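Local coordinates for putative alpha-galactosidase/melibiase (Bacteroides fragilis, PDB 4OGZ), which probably hydrolyses terminal, non-reducing alpha-D-galactose residues from alpha-galactosides, as a member of glycoside hydrolase family 27, at residues 30-35 / 58-63; 348-353 / 402-407; 414-419 / 467-472. One frame throughout, in Å; residues are numbered along the deposited sequence. Where two conformers were deposited one is given.

Interaction 1 (30-35 / 58-63)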
loop_
_atom_site.group_PDB
_atom_site.type_symbol
_atom_site.label_atom_id
_atom_site.label_comp_id
_atom_site.label_asym_id
_atom_site.label_seq_id
_atom_site.Cartn_x
_atom_site.Cartn_y
_atom_site.Cartn_z
ATOM N N LEU A 30 7.121 14.162 6.608
ATOM C CA LEU A 30 7.103 13.251 7.727
ATOM C C LEU A 30 7.534 11.848 7.271
ATOM O O LEU A 30 6.988 11.301 6.296
ATOM C CB LEU A 30 5.678 13.175 8.328
ATOM C CG LEU A 30 5.599 12.307 9.566
ATOM C CD1 LEU A 30 6.375 12.921 10.707
ATOM C CD2 LEU A 30 4.119 12.084 9.961
ATOM N N PHE A 31 8.495 11.250 7.970
ATOM C CA PHE A 31 8.920 9.865 7.677
ATOM C C PHE A 31 9.519 9.197 8.902
ATOM O O PHE A 31 10.480 9.701 9.507
ATOM C CB PHE A 31 9.915 9.840 6.523
ATOM C CG PHE A 31 10.314 8.445 6.087
ATOM C CD1 PHE A 31 9.426 7.623 5.419
ATOM C CD2 PHE A 31 11.570 7.967 6.356
ATOM C CE1 PHE A 31 9.791 6.328 5.043
ATOM C CE2 PHE A 31 11.948 6.688 5.972
ATOM C CZ PHE A 31 11.068 5.864 5.295
ATOM N N TYR A 32 8.883 8.115 9.334
ATOM C CA TYR A 32 9.454 7.238 10.343
ATOM C C TYR A 32 10.332 6.204 9.625
ATOM O O TYR A 32 9.883 5.536 8.702
ATOM C CB TYR A 32 8.375 6.514 11.138
ATOM C CG TYR A 32 8.936 5.428 12.028
ATOM C CD1 TYR A 32 9.580 5.736 13.220
ATOM C CD2 TYR A 32 8.847 4.082 11.670
ATOM C CE1 TYR A 32 10.103 4.737 14.041
ATOM C CE2 TYR A 32 9.365 3.089 12.490
ATOM C CZ TYR A 32 10.015 3.448 13.665
ATOM O OH TYR A 32 10.521 2.489 14.496
ATOM N N ILE A 33 11.553 6.060 10.101
ATOM C CA ILE A 33 12.533 5.136 9.518
ATOM C C ILE A 33 12.221 3.726 10.000
ATOM O O ILE A 33 12.483 3.420 11.153
ATOM C CB ILE A 33 13.943 5.470 9.962
ATOM C CG1 ILE A 33 14.312 6.903 9.563
ATOM C CG2 ILE A 33 14.959 4.468 9.392
ATOM C CD1 ILE A 33 15.401 7.461 10.449
ATOM N N PRO A 34 11.713 2.868 9.104
ATOM C CA PRO A 34 11.313 1.537 9.564
ATOM C C PRO A 34 12.514 0.669 9.943
ATOM O O PRO A 34 13.360 0.346 9.100
ATOM C CB PRO A 34 10.567 0.972 8.356
ATOM C CG PRO A 34 10.253 2.126 7.480
ATOM C CD PRO A 34 11.367 3.065 7.694
ATOM N N THR A 35 12.593 0.289 11.202
ATOM C CA THR A 35 13.829 -0.305 11.692
ATOM C C THR A 35 13.560 -1.541 12.537
ATOM O O THR A 35 12.980 -1.443 13.629
ATOM C CB THR A 35 14.628 0.707 12.521
ATOM O OG1 THR A 35 14.717 1.930 11.794
ATOM C CG2 THR A 35 16.030 0.194 12.795
ATOM N N THR A 58 13.166 8.823 18.420
ATOM C CA THR A 58 11.945 8.232 17.837
ATOM C C THR A 58 12.069 7.766 16.401
ATOM O O THR A 58 11.209 7.041 15.929
ATOM C CB THR A 58 10.763 9.208 17.894
ATOM O OG1 THR A 58 11.010 10.324 17.043
ATOM C CG2 THR A 58 10.581 9.673 19.311
ATOM N N GLY A 59 13.132 8.180 15.696
ATOM C CA GLY A 59 13.350 7.709 14.343
ATOM C C GLY A 59 12.527 8.463 13.319
ATOM O O GLY A 59 12.413 8.033 12.154
ATOM N N ILE A 60 11.948 9.589 13.734
ATOM C CA ILE A 60 11.072 10.367 12.866
ATOM C C ILE A 60 11.822 11.564 12.287
ATOM O O ILE A 60 12.388 12.358 13.042
ATOM C CB ILE A 60 9.803 10.824 13.625
ATOM C CG1 ILE A 60 8.907 9.619 13.925
ATOM C CG2 ILE A 60 8.995 11.793 12.810
ATOM C CD1 ILE A 60 7.779 9.908 14.905
ATOM N N ILE A 61 11.808 11.656 10.956
ATOM C CA ILE A 61 12.294 12.804 10.215
ATOM C C ILE A 61 11.102 13.690 9.866
ATOM O O ILE A 61 10.047 13.210 9.429
ATOM C CB ILE A 61 12.998 12.393 8.931
ATOM C CG1 ILE A 61 14.205 11.534 9.256
ATOM C CG2 ILE A 61 13.471 13.604 8.125
ATOM C CD1 ILE A 61 14.641 10.727 8.043
ATOM N N LYS A 62 11.248 14.985 10.135
ATOM C CA LYS A 62 10.136 15.916 10.097
ATOM C C LYS A 62 10.639 17.270 9.599
ATOM O O LYS A 62 11.736 17.680 9.919
ATOM C CB LYS A 62 9.544 15.997 11.504
ATOM C CG LYS A 62 8.574 17.114 11.760
ATOM C CD LYS A 62 8.041 17.096 13.200
ATOM C CE LYS A 62 6.765 17.978 13.410
ATOM N NZ LYS A 62 5.510 17.671 12.631
ATOM N N GLY A 63 9.799 17.948 8.825
ATOM C CA GLY A 63 9.984 19.335 8.523
ATOM C C GLY A 63 9.350 19.694 7.210
ATOM O O GLY A 63 8.241 19.302 6.909
#
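Ile61, Leu30 and Tyr32 have the most surface buried where strand 30-32 runs antiparallel to strand 60-63. Phe31 and Ile61 form the hydrogen-bonded pair: Phe31 N gives to Ile61 O at 2.9 Å, and Ile61 N to Phe31 O at 2.8 Å with a nearly straight N-H...O angle of 169°. Ile33 N continues the ladder beyond the last paired residues by donating to Gly59 O at 3.0 Å. The side chain of Ile61 lies on the face it shares with Phe31. Its CG1 is anti to the carbonyl carbon (chi1 -61°), and the terminal CD1 comes to 4.1 Å from Ile33 CD1, while the same methyl stands at the edge of the Phe31 ring. On the opposite face of the sheet, which Leu30, Tyr32 and Ile60 share, Leu30 CD1 presses on Ile60 CG2 at 3.5 Å, a diagonal contact. Tyr32 turns its ring edge towards the 58-63 segment; CE1 is 3.2 Å from Thr58 O, which lies in the ring plane, and CD1 is 4.0 Å from Ile60 CG1. The loop leading into strand 60-63 passes through Gly59, whose positive phi suits glycine. The phenol oxygen of Tyr32 is hydrogen-bonded to Asp133, and Arg132 makes a cation-pi contact with the ring, so the Ig-like domain is tied here to the catalytic domain. Strand 28-36 and strand 60-64 are the two inner strands of a four-stranded antiparallel sheet; Ile61 packs on Leu52 and Leu54 of edge strand 52-55, and Ile33 reaches Trp43 and Leu75 in the second sheet of the domain.

Interaction 2 (348-353 / 402-407)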
loop_
_atom_site.group_PDB
_atom_site.type_symbol
_atom_site.label_atom_id
_atom_site.label_comp_id
_atom_site.label_asym_id
_atom_site.label_seq_id
_atom_site.Cartn_x
_atom_site.Cartn_y
_atom_site.Cartn_z
ATOM N N PHE A 348 -0.959 -12.060 -0.862
ATOM C CA PHE A 348 -0.004 -11.059 -0.437
ATOM C C PHE A 348 1.243 -11.009 -1.349
ATOM O O PHE A 348 1.687 -9.952 -1.702
ATOM C CB PHE A 348 0.419 -11.332 0.997
ATOM C CG PHE A 348 1.322 -10.287 1.590
ATOM C CD1 PHE A 348 0.847 -9.012 1.833
ATOM C CD2 PHE A 348 2.615 -10.592 1.933
ATOM C CE1 PHE A 348 1.654 -8.023 2.377
ATOM C CE2 PHE A 348 3.435 -9.615 2.494
ATOM C CZ PHE A 348 2.946 -8.337 2.724
ATOM N N ALA A 349 1.785 -12.179 -1.657
ATOM C CA ALA A 349 2.912 -12.370 -2.514
ATOM C C ALA A 349 2.690 -11.747 -3.886
ATOM O O ALA A 349 3.547 -10.996 -4.356
ATOM C CB ALA A 349 3.222 -13.846 -2.643
ATOM N N LEU A 350 1.520 -11.997 -4.477
ATOM C CA LEU A 350 1.175 -11.409 -5.776
ATOM C C LEU A 350 0.979 -9.888 -5.693
ATOM O O LEU A 350 1.497 -9.150 -6.566
ATOM C CB LEU A 350 -0.057 -12.113 -6.394
ATOM C CG LEU A 350 0.326 -13.186 -7.421
ATOM C CD1 LEU A 350 0.951 -12.544 -8.660
ATOM C CD2 LEU A 350 1.287 -14.223 -6.849
ATOM N N TRP A 351 0.332 -9.398 -4.639
ATOM C CA TRP A 351 0.223 -7.945 -4.429
ATOM C C TRP A 351 1.632 -7.333 -4.321
ATOM O O TRP A 351 1.871 -6.248 -4.818
ATOM C CB TRP A 351 -0.604 -7.598 -3.202
ATOM C CG TRP A 351 -2.087 -7.348 -3.436
ATOM C CD1 TRP A 351 -2.804 -6.299 -2.959
ATOM C CD2 TRP A 351 -3.035 -8.169 -4.178
ATOM N NE1 TRP A 351 -4.118 -6.403 -3.341
ATOM C CE2 TRP A 351 -4.277 -7.516 -4.118
ATOM C CE3 TRP A 351 -2.932 -9.340 -4.937
ATOM C CZ2 TRP A 351 -5.422 -8.014 -4.734
ATOM C CZ3 TRP A 351 -4.078 -9.843 -5.552
ATOM C CH2 TRP A 351 -5.309 -9.168 -5.442
ATOM N N CYS A 352 2.559 -8.045 -3.674
ATOM C CA CYS A 352 3.928 -7.566 -3.581
ATOM C C CYS A 352 4.577 -7.544 -4.941
ATOM O O CYS A 352 5.200 -6.546 -5.303
ATOM C CB CYS A 352 4.774 -8.425 -2.633
ATOM S SG CYS A 352 4.414 -8.108 -0.906
HETATM N N MSE A 353 4.478 -8.662 -5.685
HETATM C CA MSE A 353 5.057 -8.743 -7.062
HETATM C C MSE A 353 4.515 -7.672 -7.992
HETATM O O MSE A 353 5.245 -7.103 -8.817
HETATM C CB MSE A 353 4.762 -10.100 -7.714
HETATM C CG MSE A 353 5.331 -11.326 -6.987
HETATM SE SE MSE A 353 7.262 -11.366 -7.327
HETATM C CE MSE A 353 7.216 -11.739 -9.248
ATOM N N ASP A 402 0.622 -19.788 -13.223
ATOM C CA ASP A 402 1.248 -18.607 -13.750
ATOM C C ASP A 402 2.712 -18.596 -13.390
ATOM O O ASP A 402 3.129 -19.133 -12.370
ATOM C CB ASP A 402 0.710 -17.356 -13.088
ATOM C CG ASP A 402 -0.726 -17.062 -13.391
ATOM O OD1 ASP A 402 -1.321 -17.632 -14.326
ATOM O OD2 ASP A 402 -1.271 -16.195 -12.670
ATOM N N VAL A 403 3.486 -17.905 -14.211
ATOM C CA VAL A 403 4.798 -17.506 -13.832
ATOM C C VAL A 403 4.858 -15.989 -14.006
ATOM O O VAL A 403 4.572 -15.490 -15.079
ATOM C CB VAL A 403 5.859 -18.216 -14.675
ATOM C CG1 VAL A 403 7.234 -17.697 -14.306
ATOM C CG2 VAL A 403 5.779 -19.730 -14.463
ATOM N N TRP A 404 5.182 -15.274 -12.922
ATOM C CA TRP A 404 5.262 -13.822 -12.909
ATOM C C TRP A 404 6.713 -13.417 -12.688
ATOM O O TRP A 404 7.428 -14.109 -11.979
ATOM C CB TRP A 404 4.416 -13.212 -11.819
ATOM C CG TRP A 404 2.911 -13.361 -11.935
ATOM C CD1 TRP A 404 2.181 -14.486 -11.732
ATOM C CD2 TRP A 404 1.957 -12.308 -12.194
ATOM N NE1 TRP A 404 0.832 -14.211 -11.884
ATOM C CE2 TRP A 404 0.675 -12.888 -12.188
ATOM C CE3 TRP A 404 2.073 -10.941 -12.486
ATOM C CZ2 TRP A 404 -0.502 -12.133 -12.405
ATOM C CZ3 TRP A 404 0.930 -10.201 -12.718
ATOM C CH2 TRP A 404 -0.357 -10.798 -12.653
ATOM N N VAL A 405 7.138 -12.313 -13.316
ATOM C CA VAL A 405 8.541 -11.843 -13.215
ATOM C C VAL A 405 8.693 -10.305 -12.997
ATOM O O VAL A 405 8.090 -9.462 -13.661
ATOM C CB VAL A 405 9.367 -12.325 -14.411
ATOM C CG1 VAL A 405 8.640 -12.052 -15.704
ATOM C CG2 VAL A 405 10.769 -11.693 -14.408
ATOM N N LYS A 406 9.455 -9.992 -11.971
ATOM C CA LYS A 406 9.670 -8.628 -11.518
ATOM C C LYS A 406 11.177 -8.344 -11.502
ATOM O O LYS A 406 11.923 -8.879 -10.681
ATOM C CB LYS A 406 9.061 -8.440 -10.118
ATOM C CG LYS A 406 8.934 -6.980 -9.694
ATOM C CD LYS A 406 8.634 -6.856 -8.215
ATOM C CE LYS A 406 8.025 -5.515 -7.825
ATOM N NZ LYS A 406 8.800 -4.332 -8.245
ATOM N N PRO A 407 11.657 -7.549 -12.452
ATOM C CA PRO A 407 13.082 -7.193 -12.348
ATOM C C PRO A 407 13.351 -6.298 -11.144
ATOM O O PRO A 407 12.590 -5.381 -10.915
ATOM C CB PRO A 407 13.378 -6.430 -13.647
ATOM C CG PRO A 407 12.171 -6.607 -14.521
ATOM C CD PRO A 407 11.000 -6.983 -13.634
#
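Helix 348-353 passes strand 402-407 at an axis distance of 9.8 Å, their directions 42° apart, and the backbones come nearest at Met353 and Lys406, with 6.4 Å between their CA atoms. Three side chains of this buried contact bridge the gap: Leu350 and Met353 from the helix and Trp404 from the strand, with the aliphatic chain of Lys406 closing one end. Leu350 lays its CD1 methyl over the indole face in a CH-pi contact, 3.5 Å from the centroid of the five-membered ring and only 9° off the ring normal. The indole is held in position by Trp404 NE1, which donates to Asp402 OD2 at 3.0 Å. That bond is bent: the oxygen is met on its anti side, out of the carboxylate plane, and the carboxylate also forms a salt bridge through OD1 with Arg420. The helix belongs to the TIM barrel and the strand to the C-terminal beta sandwich, so this is a junction between the two domains, with Trp404 and Lys406 directed from the sheet towards the barrel helix. Met353, a selenomethionine, is bent at both chi2 (-75°) and chi3, which turns its CE back to the strand; the methyl settles 3.6 Å from Trp404 O and 3.9 Å from Lys406 CB. Lys406 follows an extended course beside the C-terminal turn of the helix, and its CE lies 3.4 Å from Met353 O and 3.9 Å from Cys352 O. Its ammonium group curls at chi4 to Ile390 O, with which it is hydrogen-bonded. Leu300 of helix 296-303 also touches Leu350, and Ile383 of helix 378-384 touches the Lys406 chain.

Interaction 3 (414-419 / 467-472)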
loop_
_atom_site.group_PDB
_atom_site.type_symbol
_atom_site.label_atom_id
_atom_site.label_comp_id
_atom_site.label_asym_id
_atom_site.label_seq_id
_atom_site.Cartn_x
_atom_site.Cartn_y
_atom_site.Cartn_z
ATOM N N ALA A 414 12.779 -11.290 -9.341
ATOM C CA ALA A 414 11.826 -12.098 -8.559
ATOM C C ALA A 414 10.942 -12.883 -9.484
ATOM O O ALA A 414 10.461 -12.365 -10.453
ATOM C CB ALA A 414 10.990 -11.224 -7.663
ATOM N N ILE A 415 10.732 -14.145 -9.152
ATOM C CA ILE A 415 9.911 -15.031 -9.925
ATOM C C ILE A 415 8.874 -15.605 -9.032
ATOM O O ILE A 415 9.203 -16.154 -7.970
ATOM C CB ILE A 415 10.756 -16.192 -10.490
ATOM C CG1 ILE A 415 11.742 -15.684 -11.535
ATOM C CG2 ILE A 415 9.851 -17.254 -11.093
ATOM C CD1 ILE A 415 11.091 -15.220 -12.831
ATOM N N ALA A 416 7.616 -15.507 -9.442
ATOM C CA ALA A 416 6.566 -16.114 -8.688
ATOM C C ALA A 416 5.891 -17.158 -9.541
ATOM O O ALA A 416 5.464 -16.881 -10.655
ATOM C CB ALA A 416 5.556 -15.047 -8.177
ATOM N N CYS A 417 5.771 -18.358 -8.971
ATOM C CA CYS A 417 5.073 -19.454 -9.567
ATOM C C CYS A 417 3.817 -19.663 -8.763
ATOM O O CYS A 417 3.884 -20.009 -7.559
ATOM C CB CYS A 417 5.937 -20.711 -9.489
ATOM S SG CYS A 417 7.503 -20.587 -10.398
ATOM N N LEU A 418 2.667 -19.506 -9.402
ATOM C CA LEU A 418 1.359 -19.596 -8.701
ATOM C C LEU A 418 0.524 -20.711 -9.230
ATOM O O LEU A 418 0.409 -20.861 -10.454
ATOM C CB LEU A 418 0.610 -18.300 -8.914
ATOM C CG LEU A 418 -0.805 -18.104 -8.381
ATOM C CD1 LEU A 418 -0.776 -18.075 -6.870
ATOM C CD2 LEU A 418 -1.380 -16.827 -8.939
ATOM N N ASN A 419 -0.096 -21.467 -8.314
ATOM C CA ASN A 419 -1.033 -22.518 -8.659
ATOM C C ASN A 419 -2.405 -21.941 -8.557
ATOM O O ASN A 419 -2.839 -21.509 -7.489
ATOM C CB ASN A 419 -0.883 -23.699 -7.718
ATOM C CG ASN A 419 -1.835 -24.839 -8.018
ATOM O OD1 ASN A 419 -2.784 -24.699 -8.785
ATOM N ND2 ASN A 419 -1.591 -25.988 -7.384
ATOM N N CYS A 467 1.757 -20.290 -3.808
ATOM C CA CYS A 467 2.648 -19.508 -4.607
ATOM C C CYS A 467 4.024 -19.727 -4.036
ATOM O O CYS A 467 4.172 -19.762 -2.836
ATOM C CB CYS A 467 2.272 -18.030 -4.545
ATOM S SG CYS A 467 3.230 -17.011 -5.713
ATOM N N LYS A 468 5.034 -19.908 -4.885
ATOM C CA LYS A 468 6.403 -19.866 -4.434
ATOM C C LYS A 468 7.055 -18.649 -5.086
ATOM O O LYS A 468 6.781 -18.338 -6.264
ATOM C CB LYS A 468 7.136 -21.170 -4.772
ATOM C CG LYS A 468 6.811 -22.310 -3.812
ATOM C CD LYS A 468 7.656 -23.559 -4.072
ATOM C CE LYS A 468 7.841 -24.451 -2.854
ATOM N NZ LYS A 468 6.717 -25.419 -2.719
ATOM N N VAL A 469 7.870 -17.933 -4.312
ATOM C CA VAL A 469 8.551 -16.731 -4.800
ATOM C C VAL A 469 10.050 -16.907 -4.624
ATOM O O VAL A 469 10.532 -17.245 -3.520
ATOM C CB VAL A 469 8.087 -15.455 -4.065
ATOM C CG1 VAL A 469 8.852 -14.237 -4.554
ATOM C CG2 VAL A 469 6.596 -15.228 -4.265
ATOM N N PHE A 470 10.775 -16.732 -5.723
ATOM C CA PHE A 470 12.202 -16.923 -5.725
ATOM C C PHE A 470 12.847 -15.664 -6.191
ATOM O O PHE A 470 12.370 -15.075 -7.151
ATOM C CB PHE A 470 12.634 -18.033 -6.693
ATOM C CG PHE A 470 11.979 -19.345 -6.438
ATOM C CD1 PHE A 470 12.356 -20.131 -5.364
ATOM C CD2 PHE A 470 10.959 -19.794 -7.267
ATOM C CE1 PHE A 470 11.758 -21.351 -5.146
ATOM C CE2 PHE A 470 10.365 -21.025 -7.048
ATOM C CZ PHE A 470 10.767 -21.801 -5.983
ATOM N N ILE A 471 13.974 -15.296 -5.588
ATOM C CA ILE A 471 14.828 -14.246 -6.160
ATOM C C ILE A 471 16.057 -14.875 -6.820
ATOM O O ILE A 471 16.777 -15.634 -6.203
ATOM C CB ILE A 471 15.220 -13.246 -5.077
ATOM C CG1 ILE A 471 13.964 -12.473 -4.677
ATOM C CG2 ILE A 471 16.298 -12.301 -5.571
ATOM C CD1 ILE A 471 14.177 -11.520 -3.541
ATOM N N CYS A 472 16.294 -14.509 -8.084
ATOM C CA CYS A 472 17.135 -15.279 -8.994
ATOM C C CYS A 472 18.170 -14.391 -9.588
ATOM O O CYS A 472 17.852 -13.377 -10.204
ATOM C CB CYS A 472 16.288 -15.857 -10.131
ATOM S SG CYS A 472 15.002 -17.032 -9.559
#
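Ala416, Cys467 and Leu418 lie on one face of the antiparallel pair 414-419 / 467-472, and Ile415, Cys417 and Phe470 on the other. On the first face Cys467 is wedged between its neighbours: SG, anti to the backbone N (chi1 -172°), stands 3.9 Å from Ala416 CB, while its CB meets Leu418 CD1 at 3.8 Å. Next along, Val469 directs CG2 at Ala416 CB, 4.1 Å away. On the opposite face Cys417 SG sits at the edge of the Phe470 ring, near its plane, 4.4 Å from CE2, and Cys472 SG reaches Ile415 CG1 at 4.0 Å. These are central strands of the C-terminal beta-sandwich sheet, where two hydrogen-bonded pairs, Ile415 with Phe470 and Cys417 with Lys468, alternate with non-hydrogen-bonded ones; Ile415 N to Phe470 O is the shortest of the four bonds at 2.7 Å. Helices 341-353 and 378-384 cover the face of Ala414, Leu418, Cys467 and Val469, whereas Trp458 meets the Phe470 ring edge-to-face and Val460 of strand 458-462 packs against it, probably from the other layer of the sandwich.

How the interactions relate
Interactions 2 and 3 are continuous: their centres lie 7 Å apart, and strands 401-407 and 413-419 are neighbours in one sheet. Trp404 N and Ala416 O, 2.8 Å apart, and Lys406 O and Ala414 N, 2.9 Å apart, are probable hydrogen bonds between them. The barrel helix of interaction 2 also reaches interaction 3, Leu350 CD2 packing 3.6 Å from Cys467 SG and Met353 CE 3.5 Å from Ala414 O, so one sheet face receives the helix across three strands. Interaction 1 is separate, in the N-terminal Ig-like domain; its centre is about 29 Å from that of interaction 2 and 32 Å from that of interaction 3. The two accessory domains thus contact the TIM barrel at distinct places.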